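PDB 3MKH: nitroalkane oxidase, which oxidises primary and secondary nitroalkanes, preferring longer ones, to aldehydes or ketones with FAD and molecular oxygen, releasing nitrite and hydrogen peroxide. Local coordinates for residues A22-Y33 / E84-A93; L216-L227 / P241-P251. All blocks are in the same frame, centred on the assembly; numbering follows the deposited sequence.

Contact 1 of 2, residues A22-Y33 / E84-A93; sequences ARNLLMPARQTY and ECYSVEPSAA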
loop_
_atom_site.group_PDB
_atom_site.type_symbol
_atom_site.label_atom_id
_atom_site.label_comp_id
_atom_site.label_asym_id
_atom_site.label_seq_id
_atom_site.Cartn_x
_atom_site.Cartn_y
_atom_site.Cartn_z
ATOM N N ALA A 22 -28.698 3.834 19.214
ATOM C CA ALA A 22 -27.445 3.121 19.463
ATOM C C ALA A 22 -27.118 3.160 20.940
ATOM O O ALA A 22 -26.797 2.136 21.544
ATOM C CB ALA A 22 -26.312 3.725 18.647
ATOM N N ARG A 23 -27.220 4.346 21.533
ATOM C CA ARG A 23 -26.902 4.509 22.950
ATOM C C ARG A 23 -27.894 3.778 23.873
ATOM O O ARG A 23 -27.492 3.178 24.868
ATOM C CB ARG A 23 -26.816 5.999 23.303
ATOM C CG ARG A 23 -26.887 6.309 24.789
ATOM C CD ARG A 23 -25.557 6.091 25.488
ATOM N NE ARG A 23 -24.532 7.024 25.021
ATOM C CZ ARG A 23 -24.520 8.322 25.314
ATOM N NH1 ARG A 23 -25.488 8.837 26.068
ATOM N NH2 ARG A 23 -23.545 9.105 24.851
ATOM N N ASN A 24 -29.181 3.815 23.538
ATOM C CA ASN A 24 -30.202 3.251 24.425
ATOM C C ASN A 24 -30.440 1.766 24.264
ATOM O O ASN A 24 -30.791 1.100 25.222
ATOM C CB ASN A 24 -31.539 3.972 24.256
ATOM C CG ASN A 24 -31.513 5.369 24.823
ATOM O OD1 ASN A 24 -30.729 5.675 25.721
ATOM N ND2 ASN A 24 -32.376 6.222 24.315
ATOM N N LEU A 25 -30.303 1.265 23.041
ATOM C CA LEU A 25 -30.615 -0.136 22.750
ATOM C C LEU A 25 -29.355 -0.979 22.550
ATOM O O LEU A 25 -29.186 -2.027 23.189
ATOM C CB LEU A 25 -31.538 -0.237 21.543
ATOM C CG LEU A 25 -33.030 -0.068 21.849
ATOM C CD1 LEU A 25 -33.244 0.904 22.985
ATOM C CD2 LEU A 25 -33.793 0.375 20.626
ATOM N N LEU A 26 -28.434 -0.502 21.723
ATOM C CA LEU A 26 -27.279 -1.333 21.368
ATOM C C LEU A 26 -26.224 -1.466 22.475
ATOM O O LEU A 26 -25.651 -2.547 22.680
ATOM C CB LEU A 26 -26.655 -0.840 20.063
ATOM C CG LEU A 26 -27.609 -0.824 18.859
ATOM C CD1 LEU A 26 -26.909 -0.322 17.601
ATOM C CD2 LEU A 26 -28.263 -2.201 18.608
ATOM N N MET A 27 -25.949 -0.375 23.185
ATOM C CA MET A 27 -24.977 -0.437 24.273
ATOM C C MET A 27 -25.410 -1.399 25.387
ATOM O O MET A 27 -24.607 -2.195 25.875
ATOM C CB MET A 27 -24.674 0.956 24.826
ATOM C CG MET A 27 -23.839 1.808 23.880
ATOM S SD MET A 27 -23.337 3.401 24.589
ATOM C CE MET A 27 -22.353 2.876 26.001
ATOM N N PRO A 28 -26.684 -1.337 25.788
ATOM C CA PRO A 28 -27.145 -2.321 26.773
ATOM C C PRO A 28 -27.128 -3.761 26.254
ATOM O O PRO A 28 -26.869 -4.669 27.031
ATOM C CB PRO A 28 -28.578 -1.870 27.070
ATOM C CG PRO A 28 -28.562 -0.405 26.819
ATOM C CD PRO A 28 -27.641 -0.225 25.637
ATOM N N ALA A 29 -27.400 -3.964 24.970
ATOM C CA ALA A 29 -27.307 -5.292 24.381
ATOM C C ALA A 29 -25.895 -5.840 24.603
ATOM O O ALA A 29 -25.731 -7.005 24.924
ATOM C CB ALA A 29 -27.650 -5.253 22.880
ATOM N N ARG A 30 -24.881 -4.996 24.421
ATOM C CA ARG A 30 -23.493 -5.413 24.610
ATOM C C ARG A 30 -23.198 -5.843 26.071
ATOM O O ARG A 30 -22.588 -6.896 26.314
ATOM C CB ARG A 30 -22.548 -4.291 24.182
ATOM C CG ARG A 30 -21.075 -4.467 24.603
ATOM C CD ARG A 30 -20.219 -4.928 23.442
ATOM N NE ARG A 30 -18.808 -5.113 23.792
ATOM C CZ ARG A 30 -17.985 -5.926 23.138
ATOM N NH1 ARG A 30 -18.436 -6.629 22.105
ATOM N NH2 ARG A 30 -16.714 -6.049 23.511
ATOM N N GLN A 31 -23.618 -5.037 27.040
ATOM C CA GLN A 31 -23.337 -5.375 28.441
ATOM C C GLN A 31 -24.065 -6.665 28.832
ATOM O O GLN A 31 -23.605 -7.432 29.682
ATOM C CB GLN A 31 -23.692 -4.225 29.385
ATOM C CG GLN A 31 -22.816 -2.978 29.195
ATOM C CD GLN A 31 -21.325 -3.299 29.036
ATOM O OE1 GLN A 31 -20.715 -2.973 28.005
ATOM N NE2 GLN A 31 -20.728 -3.929 30.058
ATOM N N THR A 32 -25.188 -6.910 28.177
ATOM C CA THR A 32 -25.932 -8.134 28.390
ATOM C C THR A 32 -25.237 -9.376 27.828
ATOM O O THR A 32 -25.014 -10.341 28.571
ATOM C CB THR A 32 -27.349 -8.005 27.836
ATOM O OG1 THR A 32 -28.058 -7.056 28.637
ATOM C CG2 THR A 32 -28.074 -9.350 27.875
ATOM N N TYR A 33 -24.870 -9.365 26.545
ATOM C CA TYR A 33 -24.295 -10.588 25.956
ATOM C C TYR A 33 -22.880 -10.930 26.456
ATOM O O TYR A 33 -22.467 -12.094 26.474
ATOM C CB TYR A 33 -24.433 -10.631 24.417
ATOM C CG TYR A 33 -23.552 -9.712 23.585
ATOM C CD1 TYR A 33 -22.169 -9.864 23.553
ATOM C CD2 TYR A 33 -24.117 -8.749 22.744
ATOM C CE1 TYR A 33 -21.362 -9.033 22.744
ATOM C CE2 TYR A 33 -23.319 -7.922 21.945
ATOM C CZ TYR A 33 -21.951 -8.073 21.948
ATOM O OH TYR A 33 -21.156 -7.261 21.162
ATOM N N GLU A 84 -23.711 5.335 12.395
ATOM C CA GLU A 84 -23.795 5.591 13.815
ATOM C C GLU A 84 -23.831 4.276 14.618
ATOM O O GLU A 84 -23.104 4.123 15.601
ATOM C CB GLU A 84 -25.021 6.467 14.131
ATOM C CG GLU A 84 -25.230 6.719 15.636
ATOM C CD GLU A 84 -24.044 7.430 16.302
ATOM O OE1 GLU A 84 -23.262 8.129 15.611
ATOM O OE2 GLU A 84 -23.905 7.293 17.527
ATOM N N CYS A 85 -24.672 3.329 14.205
ATOM C CA CYS A 85 -24.790 2.072 14.951
ATOM C C CYS A 85 -23.479 1.301 14.986
ATOM O O CYS A 85 -23.079 0.800 16.043
ATOM C CB CYS A 85 -25.912 1.191 14.399
ATOM S SG CYS A 85 -27.532 1.877 14.699
ATOM N N TYR A 86 -22.803 1.224 13.847
ATOM C CA TYR A 86 -21.523 0.541 13.782
ATOM C C TYR A 86 -20.399 1.236 14.541
ATOM O O TYR A 86 -19.447 0.585 14.982
ATOM C CB TYR A 86 -21.103 0.236 12.332
ATOM C CG TYR A 86 -21.274 -1.222 12.011
ATOM C CD1 TYR A 86 -22.533 -1.807 12.076
ATOM C CD2 TYR A 86 -20.188 -2.025 11.700
ATOM C CE1 TYR A 86 -22.717 -3.142 11.817
ATOM C CE2 TYR A 86 -20.363 -3.392 11.441
ATOM C CZ TYR A 86 -21.637 -3.928 11.501
ATOM O OH TYR A 86 -21.862 -5.258 11.244
ATOM N N SER A 87 -20.503 2.546 14.713
ATOM C CA SER A 87 -19.491 3.244 15.478
ATOM C C SER A 87 -19.649 2.910 16.960
ATOM O O SER A 87 -18.760 3.183 17.758
ATOM C CB SER A 87 -19.586 4.763 15.265
ATOM O OG SER A 87 -20.649 5.329 16.027
ATOM N N VAL A 88 -20.783 2.320 17.320
ATOM C CA VAL A 88 -21.099 2.082 18.725
ATOM C C VAL A 88 -21.120 0.607 19.122
ATOM O O VAL A 88 -20.465 0.218 20.074
ATOM C CB VAL A 88 -22.453 2.722 19.129
ATOM C CG1 VAL A 88 -22.853 2.284 20.535
ATOM C CG2 VAL A 88 -22.375 4.250 19.045
ATOM N N GLU A 89 -21.883 -0.211 18.405
ATOM C CA GLU A 89 -21.985 -1.635 18.748
ATOM C C GLU A 89 -22.336 -2.432 17.502
ATOM O O GLU A 89 -23.514 -2.635 17.179
ATOM C CB GLU A 89 -22.987 -1.861 19.906
ATOM C CG GLU A 89 -23.536 -3.294 20.066
ATOM C CD GLU A 89 -22.458 -4.343 20.182
ATOM O OE1 GLU A 89 -21.311 -4.000 20.544
ATOM O OE2 GLU A 89 -22.756 -5.524 19.905
ATOM N N PRO A 90 -21.302 -2.864 16.766
ATOM C CA PRO A 90 -21.517 -3.558 15.485
ATOM C C PRO A 90 -22.315 -4.860 15.598
ATOM O O PRO A 90 -23.135 -5.124 14.728
ATOM C CB PRO A 90 -20.097 -3.876 15.013
ATOM C CG PRO A 90 -19.227 -2.820 15.670
ATOM C CD PRO A 90 -19.885 -2.514 16.995
ATOM N N SER A 91 -22.059 -5.676 16.618
ATOM C CA SER A 91 -22.639 -7.018 16.647
ATOM C C SER A 91 -24.167 -7.001 16.794
ATOM O O SER A 91 -24.885 -7.598 15.984
ATOM C CB SER A 91 -21.984 -7.883 17.734
ATOM O OG SER A 91 -22.515 -9.200 17.707
ATOM N N ALA A 92 -24.666 -6.309 17.815
ATOM C CA ALA A 92 -26.107 -6.228 18.016
ATOM C C ALA A 92 -26.755 -5.477 16.856
ATOM O O ALA A 92 -27.883 -5.778 16.464
ATOM C CB ALA A 92 -26.438 -5.560 19.344
ATOM N N ALA A 93 -26.036 -4.514 16.288
ATOM C CA ALA A 93 -26.549 -3.809 15.109
ATOM C C ALA A 93 -26.777 -4.761 13.933
ATOM O O ALA A 93 -27.803 -4.690 13.252
ATOM C CB ALA A 93 -25.607 -2.682 14.695
#
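Y33 and E89 reach for each other from opposite directions, and the phenol OH of Y33 donates to E89 OE2 over 2.7 Å. The carboxylate oxygen lies at the edge of the ring, near its plane, and is met on its syn side, with the two flat groups turned 54° apart. From the other face of the carboxylate, and on the anti side, A92 N gives E89 OE2 a second bond of 2.9 Å, so E89 caps the N-terminus of the helix that begins at P90. With CG anti to the backbone N (chi1 161°) and a bend at chi2, the chain of E89 curls back over its own helix start; a glutamate is long enough to serve both donors. R30 crosses E89 at about a right angle: R30 CD packs 3.2 Å from E89 OE1, while NH1 turns to Y33 OH, in the guanidinium plane, so the phenol both accepts and donates. NH2 of R30 is engaged by D387 in a salt bridge.

Further back along helix 22-33, the branched L26 meets two partners with separate methyls. L26 CD1 lies 3.7 Å from C85 CB, and L26 CD2 rests against A92 CB. A92 CB also meets A29 CB at 3.8 Å, and small alanines suit this close approach. The side chains of M27 and V88 cross at about a right angle nearer the surface, M27 CG 3.5 Å from V88 CG1.

An alanine in place of E89 would probably leave Y33 OH without its acceptor and A92 N uncapped in a buried setting. Within this N-terminal helical domain, a single carboxylate thus ties two helices together, its negative charge probably eased by the nearby arginine and the helix start.

Contact 2 of 2, residues L216-L227 / P241-P251; sequences LDRNGEGSFEVL and PHVRYTNVRVP
N219 and R249 pair amide to backbone: R249 N donates to N219 OD1 from above its carbonyl plane, while N219 ND2 returns an almost straight bond (177°) to R249 O, 3.1 Å away and in the amide plane. R218 NH2 adds a second bond to R249 O at 2.9 Å, and both side chains also bind D215, so the end of helix 213-219 is pinned to the strand.

Backbone bonds zip the antiparallel strands: E225 and R244 form the hydrogen-bonded pair, with T246 N to S223 O and L227 N to H242 O beyond it. Water 1 bridges G222 O, R244 O and T246 OG1.

F224 and Y245 form an offset edge-to-face pair, the edge of F224 toward the face of Y245, centroids 5.2 Å apart and planes at 64°; F224 CZ also touches V243 CG1. L227 CD1 makes a CH-pi contact over one H242 face, 3.7 Å from the ring centroid, and packs over the R244 guanidinium.

E225 OE1 and R244 NH1, 4.2 Å apart, are joined through water 2, while E167 binds both R244 and H242. In this antiparallel strand pair of the beta domain, the F224, V226, V243 and Y245 face is thus apolar; the other carries charge and water, with L227 laid over R244.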
loop_
_atom_site.group_PDB
_atom_site.type_symbol
_atom_site.label_atom_id
_atom_site.label_comp_id
_atom_site.label_asym_id
_atom_site.label_seq_id
_atom_site.Cartn_x
_atom_site.Cartn_y
_atom_site.Cartn_z
ATOM N N LEU A 216 -42.010 -24.563 8.591
ATOM C CA LEU A 216 -41.098 -25.516 9.224
ATOM C C LEU A 216 -41.822 -26.386 10.237
ATOM O O LEU A 216 -41.614 -27.592 10.277
ATOM C CB LEU A 216 -39.903 -24.803 9.874
ATOM C CG LEU A 216 -38.997 -24.094 8.859
ATOM C CD1 LEU A 216 -37.859 -23.383 9.552
ATOM C CD2 LEU A 216 -38.451 -25.081 7.818
ATOM N N ASP A 217 -42.679 -25.774 11.045
ATOM C CA ASP A 217 -43.411 -26.511 12.078
ATOM C C ASP A 217 -44.389 -27.481 11.421
ATOM O O ASP A 217 -44.586 -28.600 11.890
ATOM C CB ASP A 217 -44.204 -25.555 12.980
ATOM C CG ASP A 217 -43.315 -24.694 13.874
ATOM O OD1 ASP A 217 -42.103 -24.988 14.021
ATOM O OD2 ASP A 217 -43.853 -23.723 14.453
ATOM N N ARG A 218 -45.009 -27.039 10.338
ATOM C CA ARG A 218 -45.975 -27.868 9.625
ATOM C C ARG A 218 -45.285 -29.103 9.041
ATOM O O ARG A 218 -45.825 -30.211 9.079
ATOM C CB ARG A 218 -46.670 -27.043 8.532
ATOM C CG ARG A 218 -47.581 -27.839 7.616
ATOM C CD ARG A 218 -48.319 -26.900 6.664
ATOM N NE ARG A 218 -47.407 -25.991 5.969
ATOM C CZ ARG A 218 -46.676 -26.337 4.914
ATOM N NH1 ARG A 218 -46.749 -27.575 4.432
ATOM N NH2 ARG A 218 -45.872 -25.447 4.343
ATOM N N ASN A 219 -44.083 -28.909 8.510
ATOM C CA ASN A 219 -43.297 -30.002 7.963
ATOM C C ASN A 219 -42.753 -30.993 8.995
ATOM O O ASN A 219 -42.333 -32.088 8.628
ATOM C CB ASN A 219 -42.150 -29.463 7.109
ATOM C CG ASN A 219 -42.601 -29.078 5.727
ATOM O OD1 ASN A 219 -42.660 -29.916 4.830
ATOM N ND2 ASN A 219 -42.932 -27.809 5.545
ATOM N N GLY A 220 -42.730 -30.596 10.265
ATOM C CA GLY A 220 -42.392 -31.506 11.351
ATOM C C GLY A 220 -40.917 -31.732 11.654
ATOM O O GLY A 220 -40.039 -31.151 11.015
ATOM N N GLU A 221 -40.648 -32.593 12.637
ATOM C CA GLU A 221 -39.283 -32.844 13.111
ATOM C C GLU A 221 -38.328 -33.207 11.977
ATOM O O GLU A 221 -38.682 -33.952 11.061
ATOM C CB GLU A 221 -39.256 -33.973 14.146
ATOM C CG GLU A 221 -40.285 -33.862 15.253
ATOM C CD GLU A 221 -40.238 -35.056 16.200
ATOM O OE1 GLU A 221 -41.181 -35.217 17.010
ATOM O OE2 GLU A 221 -39.259 -35.839 16.127
ATOM N N GLY A 222 -37.111 -32.683 12.051
ATOM C CA GLY A 222 -36.099 -33.002 11.065
ATOM C C GLY A 222 -36.107 -32.121 9.829
ATOM O O GLY A 222 -35.184 -32.187 9.020
ATOM N N SER A 223 -37.133 -31.290 9.672
ATOM C CA SER A 223 -37.220 -30.431 8.490
ATOM C C SER A 223 -36.208 -29.266 8.528
ATOM O O SER A 223 -35.754 -28.793 7.482
ATOM C CB SER A 223 -38.649 -29.896 8.304
ATOM O OG SER A 223 -38.919 -28.831 9.211
ATOM N N PHE A 224 -35.879 -28.797 9.730
ATOM C CA PHE A 224 -34.835 -27.783 9.901
ATOM C C PHE A 224 -33.904 -28.215 11.020
ATOM O O PHE A 224 -34.360 -28.641 12.083
ATOM C CB PHE A 224 -35.437 -26.405 10.210
ATOM C CG PHE A 224 -34.405 -25.299 10.332
ATOM C CD1 PHE A 224 -33.904 -24.936 11.571
ATOM C CD2 PHE A 224 -33.940 -24.632 9.206
ATOM C CE1 PHE A 224 -32.939 -23.918 11.694
ATOM C CE2 PHE A 224 -32.989 -23.608 9.314
ATOM C CZ PHE A 224 -32.488 -23.258 10.566
ATOM N N GLU A 225 -32.602 -28.106 10.794
ATOM C CA GLU A 225 -31.640 -28.470 11.836
ATOM C C GLU A 225 -30.414 -27.577 11.802
ATOM O O GLU A 225 -29.868 -27.308 10.733
ATOM C CB GLU A 225 -31.209 -29.937 11.693
ATOM C CG GLU A 225 -30.393 -30.461 12.896
ATOM C CD GLU A 225 -29.794 -31.847 12.663
ATOM O OE1 GLU A 225 -30.250 -32.542 11.728
ATOM O OE2 GLU A 225 -28.862 -32.238 13.409
ATOM N N VAL A 226 -29.998 -27.098 12.967
ATOM C CA VAL A 226 -28.702 -26.452 13.096
ATOM C C VAL A 226 -27.629 -27.537 13.210
ATOM O O VAL A 226 -27.654 -28.355 14.127
ATOM C CB VAL A 226 -28.652 -25.516 14.313
ATOM C CG1 VAL A 226 -27.223 -24.986 14.528
ATOM C CG2 VAL A 226 -29.652 -24.364 14.126
ATOM N N LEU A 227 -26.699 -27.557 12.260
ATOM C CA LEU A 227 -25.637 -28.557 12.265
ATOM C C LEU A 227 -24.460 -28.096 13.117
ATOM O O LEU A 227 -23.886 -28.889 13.851
ATOM C CB LEU A 227 -25.155 -28.856 10.842
ATOM C CG LEU A 227 -26.203 -29.418 9.867
ATOM C CD1 LEU A 227 -25.561 -29.685 8.517
ATOM C CD2 LEU A 227 -26.824 -30.696 10.439
ATOM N N PRO A 241 -25.641 -19.876 11.434
ATOM C CA PRO A 241 -25.070 -21.221 11.564
ATOM C C PRO A 241 -25.073 -22.050 10.281
ATOM O O PRO A 241 -25.696 -21.689 9.279
ATOM C CB PRO A 241 -25.964 -21.872 12.631
ATOM C CG PRO A 241 -27.265 -21.109 12.521
ATOM C CD PRO A 241 -26.881 -19.712 12.214
ATOM N N HIS A 242 -24.343 -23.163 10.314
ATOM C CA HIS A 242 -24.435 -24.160 9.259
ATOM C C HIS A 242 -25.712 -24.934 9.562
ATOM O O HIS A 242 -25.844 -25.517 10.654
ATOM C CB HIS A 242 -23.198 -25.061 9.307
ATOM C CG HIS A 242 -23.194 -26.158 8.285
ATOM N ND1 HIS A 242 -22.248 -27.162 8.279
ATOM C CD2 HIS A 242 -24.026 -26.414 7.246
ATOM C CE1 HIS A 242 -22.490 -27.984 7.272
ATOM N NE2 HIS A 242 -23.568 -27.554 6.633
ATOM N N VAL A 243 -26.668 -24.914 8.628
ATOM C CA VAL A 243 -28.000 -25.489 8.873
ATOM C C VAL A 243 -28.396 -26.406 7.731
ATOM O O VAL A 243 -27.757 -26.398 6.677
ATOM C CB VAL A 243 -29.090 -24.404 9.007
ATOM C CG1 VAL A 243 -28.745 -23.441 10.115
ATOM C CG2 VAL A 243 -29.279 -23.644 7.657
ATOM N N ARG A 244 -29.448 -27.194 7.934
ATOM C CA ARG A 244 -29.962 -28.077 6.879
ATOM C C ARG A 244 -31.491 -28.019 6.782
ATOM O O ARG A 244 -32.204 -28.154 7.782
ATOM C CB ARG A 244 -29.496 -29.530 7.078
ATOM C CG ARG A 244 -29.961 -30.483 5.970
ATOM C CD ARG A 244 -29.591 -31.954 6.264
ATOM N NE ARG A 244 -28.148 -32.187 6.263
ATOM C CZ ARG A 244 -27.503 -32.906 7.179
ATOM N NH1 ARG A 244 -28.167 -33.465 8.183
ATOM N NH2 ARG A 244 -26.189 -33.059 7.096
ATOM N N TYR A 245 -31.976 -27.774 5.571
ATOM C CA TYR A 245 -33.391 -27.894 5.237
ATOM C C TYR A 245 -33.601 -29.279 4.623
ATOM O O TYR A 245 -32.954 -29.618 3.633
ATOM C CB TYR A 245 -33.779 -26.822 4.211
ATOM C CG TYR A 245 -33.646 -25.413 4.747
ATOM C CD1 TYR A 245 -32.485 -24.684 4.560
ATOM C CD2 TYR A 245 -34.682 -24.822 5.455
ATOM C CE1 TYR A 245 -32.361 -23.388 5.069
ATOM C CE2 TYR A 245 -34.565 -23.536 5.965
ATOM C CZ TYR A 245 -33.408 -22.825 5.763
ATOM O OH TYR A 245 -33.302 -21.553 6.282
ATOM N N THR A 246 -34.488 -30.079 5.203
ATOM C CA THR A 246 -34.766 -31.407 4.651
ATOM C C THR A 246 -36.229 -31.597 4.287
ATOM O O THR A 246 -37.101 -31.495 5.142
ATOM C CB THR A 246 -34.378 -32.516 5.631
ATOM O OG1 THR A 246 -32.997 -32.378 5.962
ATOM C CG2 THR A 246 -34.606 -33.893 4.992
ATOM N N ASN A 247 -36.476 -31.905 3.017
ATOM C CA ASN A 247 -37.830 -32.053 2.483
ATOM C C ASN A 247 -38.831 -31.042 3.027
ATOM O O ASN A 247 -39.903 -31.403 3.524
ATOM C CB ASN A 247 -38.332 -33.487 2.656
ATOM C CG ASN A 247 -37.607 -34.464 1.741
ATOM O OD1 ASN A 247 -37.319 -35.599 2.131
ATOM N ND2 ASN A 247 -37.294 -34.022 0.525
ATOM N N VAL A 248 -38.472 -29.767 2.915
ATOM C CA VAL A 248 -39.341 -28.695 3.353
ATOM C C VAL A 248 -40.322 -28.371 2.239
ATOM O O VAL A 248 -39.936 -27.839 1.198
ATOM C CB VAL A 248 -38.535 -27.430 3.695
ATOM C CG1 VAL A 248 -39.487 -26.267 4.012
ATOM C CG2 VAL A 248 -37.587 -27.697 4.865
ATOM N N ARG A 249 -41.596 -28.676 2.462
ATOM C CA ARG A 249 -42.602 -28.477 1.429
ATOM C C ARG A 249 -43.401 -27.206 1.671
ATOM O O ARG A 249 -43.897 -26.974 2.773
ATOM C CB ARG A 249 -43.544 -29.684 1.370
ATOM C CG ARG A 249 -42.817 -30.996 1.104
ATOM C CD ARG A 249 -43.788 -32.170 0.928
ATOM N NE ARG A 249 -43.102 -33.369 0.438
ATOM C CZ ARG A 249 -42.397 -34.195 1.211
ATOM N NH1 ARG A 249 -42.279 -33.950 2.511
ATOM N NH2 ARG A 249 -41.803 -35.265 0.686
ATOM N N VAL A 250 -43.536 -26.390 0.628
ATOM C CA VAL A 250 -44.304 -25.161 0.744
ATOM C C VAL A 250 -45.245 -24.988 -0.453
ATOM O O VAL A 250 -44.970 -25.474 -1.554
ATOM C CB VAL A 250 -43.383 -23.919 0.863
ATOM C CG1 VAL A 250 -42.521 -24.018 2.121
ATOM C CG2 VAL A 250 -42.526 -23.764 -0.390
ATOM N N PRO A 251 -46.360 -24.297 -0.231
ATOM C CA PRO A 251 -47.322 -24.061 -1.310
ATOM C C PRO A 251 -46.750 -23.069 -2.319
ATOM O O PRO A 251 -45.723 -22.414 -2.067
ATOM C CB PRO A 251 -48.544 -23.499 -0.576
ATOM C CG PRO A 251 -47.978 -22.866 0.673
ATOM C CD PRO A 251 -46.799 -23.730 1.060
HETATM O O HOH W 1 -32.948 -30.691 8.294
HETATM O O HOH W 2 -31.044 -32.509 9.353
#

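Contact 1 is largely buried and joins helices of the N-terminal domain, whereas contact 2 is only partly buried and assembles part of the beta domain from strands and a helix end. The two share no secondary-structure element, and their nearest atoms are about 13 Å apart. Their chemistry follows from this. Between helices, whose backbone bonds are used internally, side chains must do the joining, through small apolar groups and one buried carboxylate. Between strands the backbones bond directly, and side chains of the helix end add bonds to the strand backbone. One end of each approaches a bound FAD without touching it: the side chain of S91 is about 8 Å from it, that of P241 about 9 Å.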